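Local atomic coordinates of 2-oxoadipate dioxygenase/decarboxylase (Pseudomonas putida, PDB entry 6W1G), a protein that uses iron(II) and dioxygen to decarboxylate and hydroxylate 2-oxoadipate to D-2-hydroxyglutarate in the catabolism of D-lysine. Residues P248-E253 against A328-Y333; G254-R259 against A335-N340; L232-I237 against L263-S268; A301-G306 against L356-Y361. One frame throughout, in Å; residues are numbered along the deposited sequence. Where two conformers were deposited one is given.

Contact 1: residues P248-E253 against A328-Y333; sequences PKAVVE and ANAERY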
loop_
_atom_site.group_PDB
_atom_site.type_symbol
_atom_site.label_atom_id
_atom_site.label_comp_id
_atom_site.label_asym_id
_atom_site.label_seq_id
_atom_site.Cartn_x
_atom_site.Cartn_y
_atom_site.Cartn_z
ATOM N N PRO A 248 18.042 -0.001 8.752
ATOM C CA PRO A 248 16.741 0.656 8.814
ATOM C C PRO A 248 16.571 1.331 10.158
ATOM O O PRO A 248 17.343 1.134 11.095
ATOM C CB PRO A 248 15.765 -0.506 8.713
ATOM C CG PRO A 248 16.469 -1.629 9.429
ATOM C CD PRO A 248 17.934 -1.447 9.030
ATOM N N LYS A 249 15.524 2.130 10.231
ATOM C CA LYS A 249 15.083 2.626 11.512
ATOM C C LYS A 249 14.742 1.457 12.417
ATOM O O LYS A 249 14.046 0.507 12.017
ATOM C CB LYS A 249 13.869 3.517 11.284
ATOM C CG LYS A 249 14.144 4.788 10.462
ATOM C CD LYS A 249 14.986 5.808 11.180
ATOM C CE LYS A 249 14.693 7.199 10.597
ATOM N NZ LYS A 249 15.919 8.022 10.433
ATOM N N ALA A 250 15.261 1.496 13.636
ATOM C CA ALA A 250 14.938 0.461 14.609
ATOM C C ALA A 250 13.468 0.475 14.995
ATOM O O ALA A 250 12.908 -0.583 15.275
ATOM C CB ALA A 250 15.768 0.659 15.864
ATOM N N VAL A 251 12.836 1.648 15.047
ATOM C CA VAL A 251 11.406 1.712 15.291
ATOM C C VAL A 251 10.664 1.171 14.077
ATOM O O VAL A 251 10.814 1.655 12.955
ATOM C CB VAL A 251 10.979 3.152 15.570
ATOM C CG1 VAL A 251 9.477 3.263 15.616
ATOM C CG2 VAL A 251 11.578 3.667 16.869
ATOM N N VAL A 252 9.838 0.171 14.290
ATOM C CA VAL A 252 8.992 -0.379 13.250
ATOM C C VAL A 252 7.599 0.183 13.460
ATOM O O VAL A 252 7.034 0.056 14.561
ATOM C CB VAL A 252 9.009 -1.916 13.307
ATOM C CG1 VAL A 252 8.046 -2.494 12.286
ATOM C CG2 VAL A 252 10.415 -2.442 13.086
ATOM N N GLU A 253 7.028 0.773 12.405
ATOM C CA GLU A 253 5.659 1.259 12.487
ATOM C C GLU A 253 4.691 0.101 12.366
ATOM O O GLU A 253 4.973 -0.866 11.657
ATOM C CB GLU A 253 5.373 2.263 11.371
ATOM C CG GLU A 253 6.256 3.503 11.435
ATOM C CD GLU A 253 5.876 4.486 10.366
ATOM O OE1 GLU A 253 6.499 4.462 9.280
ATOM O OE2 GLU A 253 4.915 5.242 10.590
ATOM N N ALA A 328 16.074 7.218 19.338
ATOM C CA ALA A 328 16.783 7.285 20.609
ATOM C C ALA A 328 16.078 6.468 21.678
ATOM O O ALA A 328 16.730 5.957 22.597
ATOM C CB ALA A 328 16.921 8.739 21.057
ATOM N N ASN A 329 14.756 6.332 21.574
ATOM C CA ASN A 329 13.975 5.555 22.528
ATOM C C ASN A 329 13.503 4.216 21.971
ATOM O O ASN A 329 12.593 3.604 22.546
ATOM C CB ASN A 329 12.777 6.388 22.995
ATOM C CG ASN A 329 11.926 6.918 21.834
ATOM O OD1 ASN A 329 11.666 6.215 20.853
ATOM N ND2 ASN A 329 11.493 8.179 21.947
ATOM N N ALA A 330 14.117 3.740 20.874
ATOM C CA ALA A 330 13.530 2.641 20.099
ATOM C C ALA A 330 13.352 1.367 20.922
ATOM O O ALA A 330 12.317 0.700 20.821
ATOM C CB ALA A 330 14.363 2.344 18.850
ATOM N N GLU A 331 14.357 0.982 21.706
ATOM C CA GLU A 331 14.227 -0.229 22.506
ATOM C C GLU A 331 13.072 -0.106 23.493
ATOM O O GLU A 331 12.248 -1.023 23.630
ATOM C CB GLU A 331 15.534 -0.501 23.239
ATOM C CG GLU A 331 16.198 0.745 23.859
ATOM C CD GLU A 331 17.412 1.258 23.081
ATOM O OE1 GLU A 331 17.439 1.115 21.839
ATOM O OE2 GLU A 331 18.347 1.802 23.712
ATOM N N ARG A 332 12.996 1.025 24.200
ATOM C CA ARG A 332 11.914 1.244 25.152
ATOM C C ARG A 332 10.561 1.299 24.451
ATOM O O ARG A 332 9.581 0.744 24.953
ATOM C CB ARG A 332 12.151 2.532 25.948
ATOM C CG ARG A 332 10.993 2.813 26.910
ATOM C CD ARG A 332 11.261 3.840 27.977
ATOM N NE ARG A 332 10.222 3.812 29.007
ATOM C CZ ARG A 332 9.301 4.760 29.196
ATOM N NH1 ARG A 332 9.274 5.846 28.439
ATOM N NH2 ARG A 332 8.413 4.629 30.170
ATOM N N TYR A 333 10.483 1.986 23.303
ATOM C CA TYR A 333 9.228 2.045 22.560
ATOM C C TYR A 333 8.758 0.652 22.168
ATOM O O TYR A 333 7.586 0.292 22.333
ATOM C CB TYR A 333 9.386 2.884 21.292
ATOM C CG TYR A 333 8.149 2.808 20.428
ATOM C CD1 TYR A 333 8.137 2.026 19.297
ATOM C CD2 TYR A 333 6.974 3.479 20.778
ATOM C CE1 TYR A 333 7.001 1.925 18.487
ATOM C CE2 TYR A 333 5.829 3.367 19.988
ATOM C CZ TYR A 333 5.854 2.602 18.841
ATOM O OH TYR A 333 4.727 2.513 18.070
HETATM O O HOH W 1 4.783 1.015 15.925
#
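The ring of Y333 meets the 248-253 loop at its CE1 side: V252 O lies at the edge, near the ring plane, 4.3 Å from CE1, and a bridging water sits in that plane by the hydroxyl. V251 CG1 approaches the ring obliquely, 4.0 Å from Y333 CE1, the two side chains crossing at about a right angle. This is loop-on-helix packing, in which the connection between helix 234-240 and strand 264-275 leans on the first turn of helix 330-341. The backbones come nearest at V251 and A330, whose CA atoms are 5.3 Å apart. V251 divides its two methyls between the partners: with CG1 anti to the backbone N (chi1 171°) that branch faces the tyrosine, while CG2 rests 3.7 Å from A330 CB. A250 CB reaches the same A330 methyl, also at 3.7 Å. With an alanine here in place of V251, both branches would go, and the A330 methyl and the Y333 ring would probably face a gap at this edge of the loop. Outside the two segments, both carboxylate oxygens of E327 accept from the loop, from A250 N and V251 N, and L314, T317 and L321 of helix 304-321 pack on the Y333 side chain. The polar link is indirect: the water accepts from Y333 OH at 2.6 Å and donates to V252 O at 2.8 Å.

Contact 2: residues G254-R259 against A335-N340; sequences GPPTRR and ALLQAN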
loop_
_atom_site.group_PDB
_atom_site.type_symbol
_atom_site.label_atom_id
_atom_site.label_comp_id
_atom_site.label_asym_id
_atom_site.label_seq_id
_atom_site.Cartn_x
_atom_site.Cartn_y
_atom_site.Cartn_z
ATOM N N GLY A 254 3.553 0.220 13.057
ATOM C CA GLY A 254 2.532 -0.801 13.088
ATOM C C GLY A 254 2.508 -1.531 14.412
ATOM O O GLY A 254 3.170 -1.156 15.380
ATOM N N PRO A 255 1.725 -2.603 14.490
ATOM C CA PRO A 255 1.695 -3.422 15.716
ATOM C C PRO A 255 3.036 -4.088 15.953
ATOM O O PRO A 255 3.875 -4.146 15.059
ATOM C CB PRO A 255 0.630 -4.483 15.400
ATOM C CG PRO A 255 0.759 -4.654 13.891
ATOM C CD PRO A 255 1.006 -3.243 13.368
ATOM N N PRO A 256 3.256 -4.614 17.161
ATOM C CA PRO A 256 4.432 -5.438 17.415
ATOM C C PRO A 256 4.336 -6.807 16.760
ATOM O O PRO A 256 3.298 -7.149 16.150
ATOM C CB PRO A 256 4.442 -5.550 18.941
ATOM C CG PRO A 256 2.967 -5.605 19.258
ATOM C CD PRO A 256 2.292 -4.666 18.273
ATOM N N THR A 257 5.405 -7.580 16.885
ATOM C CA THR A 257 5.436 -8.953 16.401
ATOM C C THR A 257 4.275 -9.738 16.987
ATOM O O THR A 257 4.018 -9.686 18.192
ATOM C CB THR A 257 6.759 -9.596 16.827
ATOM O OG1 THR A 257 7.868 -8.779 16.398
ATOM C CG2 THR A 257 6.869 -11.004 16.268
ATOM N N ARG A 258 3.607 -10.509 16.135
ATOM C CA ARG A 258 2.487 -11.340 16.525
ATOM C C ARG A 258 2.546 -12.642 15.744
ATOM O O ARG A 258 3.053 -12.705 14.629
ATOM C CB ARG A 258 1.155 -10.641 16.162
ATOM C CG ARG A 258 0.792 -9.470 17.055
ATOM C CD ARG A 258 -0.332 -8.634 16.471
ATOM N NE ARG A 258 -1.502 -9.444 16.111
ATOM C CZ ARG A 258 -2.499 -9.787 16.932
ATOM N NH1 ARG A 258 -2.498 -9.394 18.208
ATOM N NH2 ARG A 258 -3.495 -10.551 16.471
ATOM N N ARG A 259 1.935 -13.678 16.320
ATOM C CA ARG A 259 1.716 -14.918 15.578
ATOM C C ARG A 259 0.759 -14.697 14.408
ATOM O O ARG A 259 0.937 -15.306 13.339
ATOM C CB ARG A 259 1.121 -15.976 16.494
ATOM C CG ARG A 259 2.078 -16.437 17.571
ATOM C CD ARG A 259 1.433 -17.362 18.606
ATOM N NE ARG A 259 0.782 -16.610 19.679
ATOM C CZ ARG A 259 -0.438 -16.846 20.155
ATOM N NH1 ARG A 259 -1.176 -17.838 19.675
ATOM N NH2 ARG A 259 -0.912 -16.081 21.133
ATOM N N ALA A 335 9.446 -2.159 23.476
ATOM C CA ALA A 335 9.039 -2.902 24.663
ATOM C C ALA A 335 7.644 -2.478 25.133
ATOM O O ALA A 335 6.800 -3.329 25.452
ATOM C CB ALA A 335 10.080 -2.729 25.770
ATOM N N LEU A 336 7.372 -1.176 25.152
ATOM C CA LEU A 336 6.060 -0.694 25.564
ATOM C C LEU A 336 4.985 -1.115 24.575
ATOM O O LEU A 336 3.849 -1.430 24.965
ATOM C CB LEU A 336 6.084 0.823 25.629
ATOM C CG LEU A 336 6.859 1.445 26.788
ATOM C CD1 LEU A 336 6.986 2.926 26.545
ATOM C CD2 LEU A 336 6.124 1.161 28.066
ATOM N N LEU A 337 5.311 -1.093 23.294
ATOM C CA LEU A 337 4.362 -1.527 22.273
ATOM C C LEU A 337 3.941 -2.966 22.491
ATOM O O LEU A 337 2.743 -3.291 22.415
ATOM C CB LEU A 337 5.005 -1.340 20.906
ATOM C CG LEU A 337 4.149 -1.630 19.695
ATOM C CD1 LEU A 337 3.095 -0.563 19.562
ATOM C CD2 LEU A 337 5.029 -1.723 18.455
ATOM N N GLN A 338 4.909 -3.859 22.713
ATOM C CA GLN A 338 4.572 -5.250 22.961
ATOM C C GLN A 338 3.701 -5.383 24.203
ATOM O O GLN A 338 2.686 -6.096 24.190
ATOM C CB GLN A 338 5.838 -6.103 23.031
ATOM C CG GLN A 338 5.586 -7.670 22.988
ATOM C CD GLN A 338 4.481 -8.224 22.018
ATOM O OE1 GLN A 338 4.731 -8.458 20.824
ATOM N NE2 GLN A 338 3.260 -8.468 22.552
ATOM N N ALA A 339 4.057 -4.685 25.277
ATOM C CA ALA A 339 3.288 -4.803 26.505
ATOM C C ALA A 339 1.844 -4.369 26.299
ATOM O O ALA A 339 0.918 -5.056 26.733
ATOM C CB ALA A 339 3.975 -3.998 27.603
ATOM N N ASN A 340 1.630 -3.238 25.632
ATOM C CA ASN A 340 0.278 -2.723 25.477
ATOM C C ASN A 340 -0.541 -3.555 24.490
ATOM O O ASN A 340 -1.758 -3.666 24.652
ATOM C CB ASN A 340 0.344 -1.261 25.036
ATOM C CG ASN A 340 0.599 -0.306 26.196
ATOM O OD1 ASN A 340 -0.334 0.118 26.867
ATOM N ND2 ASN A 340 1.863 0.048 26.423
#
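P256 and L337 form the heart of this contact, with Q338 closing it at the more exposed end. The leucine side chain crosses the proline ring obliquely, L337 CG standing 3.8 Å from P256 CD. L337 CD2 is 3.6 Å from the backbone P256 N and the same 3.6 Å from G254 O, so this methyl lies along the backbone of the loop as well as against the ring. L337 CG is anti to its own backbone N (chi1 -175°), which brings the branched end against P256 and G254 O. The loop P255-T257 is extended, with phi and psi in the polyproline region, and packs on the middle of helix 330-341 before the chain enters strand 264-275. From the next helical position Q338 crosses P256 at about a right angle; a bend at chi2 carries its amide end back to the loop, with Q338 CD 4.1 Å from P256 CB. A glycine in place of P256 would probably leave L337 CG and the Q338 amide without their shared wall and set the loop backbone freer to turn. G254 precedes the prolines at phi 106°, where a CB would jam against the carbonyl of E253. Beyond the contact, P255 packs on Y310 and L337 on T317, both of helix 304-321.

Contact 3: residues L232-I237 against L263-S268; sequences LDIDAI and LLRQTS
D235 and R265 face each other as a salt bridge in which one oxygen does most of the work. R265 NH1 donates to D235 OD1 at 3.1 Å with an N-H...O angle of 153°; the bond reaches the oxygen from above the carboxylate plane, and the two flat groups are turned 69° apart, so this is not a two-pronged, coplanar pairing. A water doubles the link, donating to D235 OD1 at 2.8 Å and accepting from R265 NH2 at 2.9 Å, in the guanidinium plane at its edge. Beside the charges, I234 CG2 comes obliquely to within 3.5 Å of R265 NH1. The other branch of I234, with CG1 anti to the backbone N (chi1 -161°), runs out extended until CD1 meets the strand backbone, 3.7 Å from Q266 CA. A second shell helps to position these groups. D235 OD2 bonds to T257 OG1, and R265 NE makes a weak bond to P255 O, so both partners also reach the loop 254-259, the arginine only weakly. D233 is the N-cap of helix 234-240, its OD1 accepting from A236 N at 3.0 Å, and I234 N bonds to Q297 OE1. Q266 projects away from the helix, its NE2 bonded to E253 OE1 and its side chain about 5 Å from the bound nickel. The arrangement is a helix start packed on one side of an antiparallel strand pair, 264-275 with 288-298; the latter contributes E294, which with H70 and H226 forms the metal site.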
loop_
_atom_site.group_PDB
_atom_site.type_symbol
_atom_site.label_atom_id
_atom_site.label_comp_id
_atom_site.label_asym_id
_atom_site.label_seq_id
_atom_site.Cartn_x
_atom_site.Cartn_y
_atom_site.Cartn_z
ATOM N N LEU A 232 7.481 -11.632 4.302
ATOM C CA LEU A 232 6.744 -12.412 5.293
ATOM C C LEU A 232 7.274 -12.228 6.719
ATOM O O LEU A 232 6.654 -12.689 7.653
ATOM C CB LEU A 232 6.796 -13.899 4.931
ATOM C CG LEU A 232 6.139 -14.245 3.602
ATOM C CD1 LEU A 232 6.279 -15.743 3.318
ATOM C CD2 LEU A 232 4.683 -13.814 3.545
ATOM N N ASP A 233 8.422 -11.575 6.925
ATOM C CA ASP A 233 8.962 -11.445 8.292
ATOM C C ASP A 233 9.847 -10.205 8.380
ATOM O O ASP A 233 11.027 -10.249 8.045
ATOM C CB ASP A 233 9.727 -12.707 8.700
ATOM C CG ASP A 233 10.140 -12.672 10.152
ATOM O OD1 ASP A 233 10.136 -11.594 10.787
ATOM O OD2 ASP A 233 10.511 -13.748 10.701
ATOM N N ILE A 234 9.262 -9.092 8.826
ATOM C CA ILE A 234 10.016 -7.849 8.878
ATOM C C ILE A 234 11.081 -7.895 9.961
ATOM O O ILE A 234 12.095 -7.207 9.860
ATOM C CB ILE A 234 9.062 -6.649 9.031
ATOM C CG1 ILE A 234 9.768 -5.352 8.623
ATOM C CG2 ILE A 234 8.562 -6.527 10.443
ATOM C CD1 ILE A 234 8.847 -4.206 8.521
ATOM N N ASP A 235 10.878 -8.685 11.022
ATOM C CA ASP A 235 11.938 -8.768 12.020
ATOM C C ASP A 235 13.173 -9.423 11.427
ATOM O O ASP A 235 14.305 -8.995 11.662
ATOM C CB ASP A 235 11.480 -9.593 13.216
ATOM C CG ASP A 235 10.345 -8.949 14.007
ATOM O OD1 ASP A 235 10.339 -7.734 14.154
ATOM O OD2 ASP A 235 9.460 -9.673 14.495
ATOM N N ALA A 236 12.966 -10.482 10.662
ATOM C CA ALA A 236 14.056 -11.177 10.011
ATOM C C ALA A 236 14.743 -10.283 8.999
ATOM O O ALA A 236 15.976 -10.295 8.889
ATOM C CB ALA A 236 13.564 -12.467 9.373
ATOM N N ILE A 237 13.981 -9.513 8.230
ATOM C CA ILE A 237 14.669 -8.695 7.249
ATOM C C ILE A 237 15.506 -7.625 7.958
ATOM O O ILE A 237 16.589 -7.293 7.496
ATOM C CB ILE A 237 13.697 -8.149 6.188
ATOM C CG1 ILE A 237 14.494 -7.938 4.920
ATOM C CG2 ILE A 237 12.978 -6.977 6.732
ATOM C CD1 ILE A 237 13.645 -7.904 3.735
ATOM N N LEU A 263 -3.049 -5.525 10.258
ATOM C CA LEU A 263 -2.690 -4.347 9.463
ATOM C C LEU A 263 -1.377 -4.597 8.747
ATOM O O LEU A 263 -1.273 -5.551 7.967
ATOM C CB LEU A 263 -2.727 -3.060 10.280
ATOM C CG LEU A 263 -4.099 -2.753 10.885
ATOM C CD1 LEU A 263 -4.070 -1.400 11.603
ATOM C CD2 LEU A 263 -5.203 -2.756 9.870
ATOM N N LEU A 264 -0.351 -3.747 8.935
ATOM C CA LEU A 264 0.951 -3.989 8.351
ATOM C C LEU A 264 2.000 -3.476 9.332
ATOM O O LEU A 264 1.694 -2.698 10.232
ATOM C CB LEU A 264 1.092 -3.389 6.964
ATOM C CG LEU A 264 1.067 -1.877 6.850
ATOM C CD1 LEU A 264 2.396 -1.227 7.200
ATOM C CD2 LEU A 264 0.696 -1.480 5.431
ATOM N N ARG A 265 3.244 -3.888 9.103
ATOM C CA ARG A 265 4.407 -3.351 9.776
ATOM C C ARG A 265 5.350 -2.822 8.715
ATOM O O ARG A 265 5.424 -3.379 7.613
ATOM C CB ARG A 265 5.119 -4.415 10.566
ATOM C CG ARG A 265 4.242 -5.092 11.605
ATOM C CD ARG A 265 5.009 -6.101 12.465
ATOM N NE ARG A 265 5.795 -5.387 13.464
ATOM C CZ ARG A 265 6.909 -5.827 14.035
ATOM N NH1 ARG A 265 7.412 -7.000 13.708
ATOM N NH2 ARG A 265 7.515 -5.071 14.955
ATOM N N GLN A 266 6.037 -1.711 9.006
ATOM C CA GLN A 266 6.914 -1.108 8.009
ATOM C C GLN A 266 8.095 -0.389 8.664
ATOM O O GLN A 266 8.009 0.082 9.810
ATOM C CB GLN A 266 6.183 -0.097 7.132
ATOM C CG GLN A 266 5.636 1.082 7.897
ATOM C CD GLN A 266 4.730 2.041 7.102
ATOM O OE1 GLN A 266 3.929 1.646 6.223
ATOM N NE2 GLN A 266 4.839 3.316 7.442
ATOM N N THR A 267 9.201 -0.320 7.931
ATOM C CA THR A 267 10.310 0.538 8.353
ATOM C C THR A 267 10.999 1.037 7.088
ATOM O O THR A 267 10.673 0.630 5.969
ATOM C CB THR A 267 11.262 -0.121 9.378
ATOM O OG1 THR A 267 12.147 0.877 9.881
ATOM C CG2 THR A 267 12.021 -1.248 8.794
ATOM N N SER A 268 11.931 1.953 7.275
ATOM C CA SER A 268 12.533 2.717 6.193
ATOM C C SER A 268 14.049 2.726 6.323
ATOM O O SER A 268 14.621 2.376 7.369
ATOM C CB SER A 268 11.998 4.179 6.171
ATOM O OG SER A 268 12.393 4.825 7.375
HETATM O O HOH W 2 9.768 -6.183 16.429
#

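Contact 4: residues A301-G306 against L356-Y361; sequences ALTPKG and LAYFRY
Y358 runs alongside A301-P304, passing from A301 through L302 and T303 to P304. Y358 CB is 4.1 Å from A301 O; CD2 passes A301 CB and L302 O, and Y358 CE2 lies 3.3 Å from L302 O, which approaches the ring obliquely. T303 CG2 stands over one face, 3.8 Å from the Y358 ring centroid and only 9° off the normal, a CH-pi contact. At the tip, Y358 OH is 3.5 Å from P304 CD. Next to the tyrosine the backbones form a single antiparallel bridge: L302 and A357 are the non-hydrogen-bonded pair, flanked by Y358 N to A301 O (3.0 Å, 164°) and T303 N to L356 O (3.1 Å, 155°). T303 is the N-cap of helix 304-321: its OG1, set between the backbone N and the carbonyl carbon, accepts from G306 N at 3.0 Å and also bonds to G355 O. G306 sits so close to L356 that a CB there would fall 2.0 Å from L356 O. K305, extended, lies along L356 CD2 and sends NZ to Q354 O, while Y444 and L441 of helix 440-458 pack on A301 and P304. Backbone pairing and the cap use A301 O, L356 O and T303 OG1, while T303 CG2 and P304 CD give the tyrosine apolar contacts beside L302 O, consistent with the two chain sections keeping the register of the L302-A357 bridge.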
loop_
_atom_site.group_PDB
_atom_site.type_symbol
_atom_site.label_atom_id
_atom_site.label_comp_id
_atom_site.label_asym_id
_atom_site.label_seq_id
_atom_site.Cartn_x
_atom_site.Cartn_y
_atom_site.Cartn_z
ATOM N N ALA A 301 -6.572 -7.673 7.628
ATOM C CA ALA A 301 -7.461 -6.527 7.616
ATOM C C ALA A 301 -8.345 -6.563 8.858
ATOM O O ALA A 301 -8.871 -7.606 9.240
ATOM C CB ALA A 301 -8.308 -6.603 6.357
ATOM N N LEU A 302 -8.521 -5.401 9.482
ATOM C CA LEU A 302 -9.323 -5.248 10.698
ATOM C C LEU A 302 -10.694 -4.671 10.402
ATOM O O LEU A 302 -10.862 -3.819 9.530
ATOM C CB LEU A 302 -8.610 -4.363 11.707
ATOM C CG LEU A 302 -7.269 -4.857 12.185
ATOM C CD1 LEU A 302 -6.698 -3.970 13.259
ATOM C CD2 LEU A 302 -7.399 -6.324 12.659
ATOM N N THR A 303 -11.683 -5.147 11.155
ATOM C CA THR A 303 -13.014 -4.584 11.140
ATOM C C THR A 303 -12.983 -3.213 11.850
ATOM O O THR A 303 -12.015 -2.870 12.504
ATOM C CB THR A 303 -13.957 -5.527 11.909
ATOM O OG1 THR A 303 -13.475 -5.560 13.233
ATOM C CG2 THR A 303 -13.946 -6.908 11.277
ATOM N N PRO A 304 -14.088 -2.473 11.828
ATOM C CA PRO A 304 -14.180 -1.252 12.658
ATOM C C PRO A 304 -13.858 -1.507 14.112
ATOM O O PRO A 304 -13.127 -0.746 14.745
ATOM C CB PRO A 304 -15.618 -0.768 12.412
ATOM C CG PRO A 304 -15.920 -1.237 11.017
ATOM C CD PRO A 304 -15.210 -2.600 10.901
ATOM N N LYS A 305 -14.360 -2.619 14.645
ATOM C CA LYS A 305 -14.073 -2.965 16.027
ATOM C C LYS A 305 -12.589 -3.218 16.250
ATOM O O LYS A 305 -12.028 -2.774 17.262
ATOM C CB LYS A 305 -14.909 -4.172 16.442
ATOM C CG LYS A 305 -14.677 -4.604 17.887
ATOM C CD LYS A 305 -15.473 -5.869 18.172
ATOM C CE LYS A 305 -15.237 -6.385 19.572
ATOM N NZ LYS A 305 -16.049 -7.610 19.834
ATOM N N GLY A 306 -11.952 -3.992 15.360
ATOM C CA GLY A 306 -10.525 -4.238 15.489
ATOM C C GLY A 306 -9.712 -2.972 15.353
ATOM O O GLY A 306 -8.696 -2.817 16.034
ATOM N N LEU A 356 -12.880 -9.107 15.190
ATOM C CA LEU A 356 -11.825 -8.107 15.137
ATOM C C LEU A 356 -11.170 -7.973 13.777
ATOM O O LEU A 356 -10.572 -6.936 13.466
ATOM C CB LEU A 356 -10.744 -8.431 16.176
ATOM C CG LEU A 356 -11.275 -8.415 17.610
ATOM C CD1 LEU A 356 -10.238 -8.929 18.529
ATOM C CD2 LEU A 356 -11.712 -7.046 18.022
ATOM N N ALA A 357 -11.232 -9.005 12.955
ATOM C CA ALA A 357 -10.572 -9.055 11.673
ATOM C C ALA A 357 -11.509 -9.661 10.651
ATOM O O ALA A 357 -12.463 -10.350 11.006
ATOM C CB ALA A 357 -9.292 -9.853 11.697
ATOM N N TYR A 358 -11.238 -9.399 9.378
ATOM C CA TYR A 358 -11.961 -10.035 8.277
ATOM C C TYR A 358 -11.251 -11.323 7.885
ATOM O O TYR A 358 -10.030 -11.434 7.985
ATOM C CB TYR A 358 -12.020 -9.093 7.059
ATOM C CG TYR A 358 -12.860 -7.889 7.302
ATOM C CD1 TYR A 358 -14.237 -7.961 7.292
ATOM C CD2 TYR A 358 -12.266 -6.644 7.531
ATOM C CE1 TYR A 358 -15.003 -6.836 7.510
ATOM C CE2 TYR A 358 -13.008 -5.510 7.730
ATOM C CZ TYR A 358 -14.402 -5.610 7.737
ATOM O OH TYR A 358 -15.166 -4.502 7.987
ATOM N N PHE A 359 -12.055 -12.278 7.411
ATOM C CA PHE A 359 -11.598 -13.625 7.069
ATOM C C PHE A 359 -12.076 -14.038 5.710
ATOM O O PHE A 359 -13.084 -13.567 5.209
ATOM C CB PHE A 359 -12.078 -14.626 8.137
ATOM C CG PHE A 359 -11.378 -14.440 9.454
ATOM C CD1 PHE A 359 -11.791 -13.495 10.397
ATOM C CD2 PHE A 359 -10.200 -15.147 9.700
ATOM C CE1 PHE A 359 -11.024 -13.275 11.541
ATOM C CE2 PHE A 359 -9.464 -14.940 10.857
ATOM C CZ PHE A 359 -9.854 -14.007 11.753
ATOM N N ARG A 360 -11.377 -14.991 5.125
ATOM C CA ARG A 360 -11.919 -15.786 4.017
ATOM C C ARG A 360 -12.023 -17.233 4.447
ATOM O O ARG A 360 -11.185 -17.754 5.179
ATOM C CB ARG A 360 -11.023 -15.659 2.761
ATOM C CG ARG A 360 -10.996 -14.265 2.204
ATOM C CD ARG A 360 -9.991 -14.165 1.012
ATOM N NE ARG A 360 -10.540 -14.800 -0.164
ATOM C CZ ARG A 360 -9.820 -15.372 -1.106
ATOM N NH1 ARG A 360 -8.510 -15.369 -1.066
ATOM N NH2 ARG A 360 -10.447 -15.958 -2.120
ATOM N N TYR A 361 -13.068 -17.855 3.955
ATOM C CA TYR A 361 -13.467 -19.202 4.278
ATOM C C TYR A 361 -13.363 -20.061 3.033
ATOM O O TYR A 361 -13.745 -19.616 1.953
ATOM C CB TYR A 361 -14.914 -19.202 4.783
ATOM C CG TYR A 361 -15.056 -18.446 6.089
ATOM C CD1 TYR A 361 -15.217 -17.049 6.112
ATOM C CD2 TYR A 361 -14.992 -19.085 7.292
ATOM C CE1 TYR A 361 -15.351 -16.346 7.273
ATOM C CE2 TYR A 361 -15.098 -18.399 8.489
ATOM C CZ TYR A 361 -15.258 -17.029 8.478
ATOM O OH TYR A 361 -15.375 -16.384 9.654
#

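In the fold
Contacts 1 and 2 are neighbours, their centres 12 Å apart: the unbroken run 248-259 lies along helix 330-341, which both use. Contact 3, 13 Å from each centre to centre, stands on the other side of this run, joining helix 234-240 to strand 264-275 and touching both; the loop is therefore sandwiched between the helix and the metal-side strand. Contacts 1, 2 and 3 cross along the chain, since their segments alternate. Contact 4 is in series with contact 3 but crosses contacts 1 and 2; its centre lies 27 Å from that of contact 1, and it touches contact 3 where L263 packs on L302. Of the four, contact 3 lies nearest the metal.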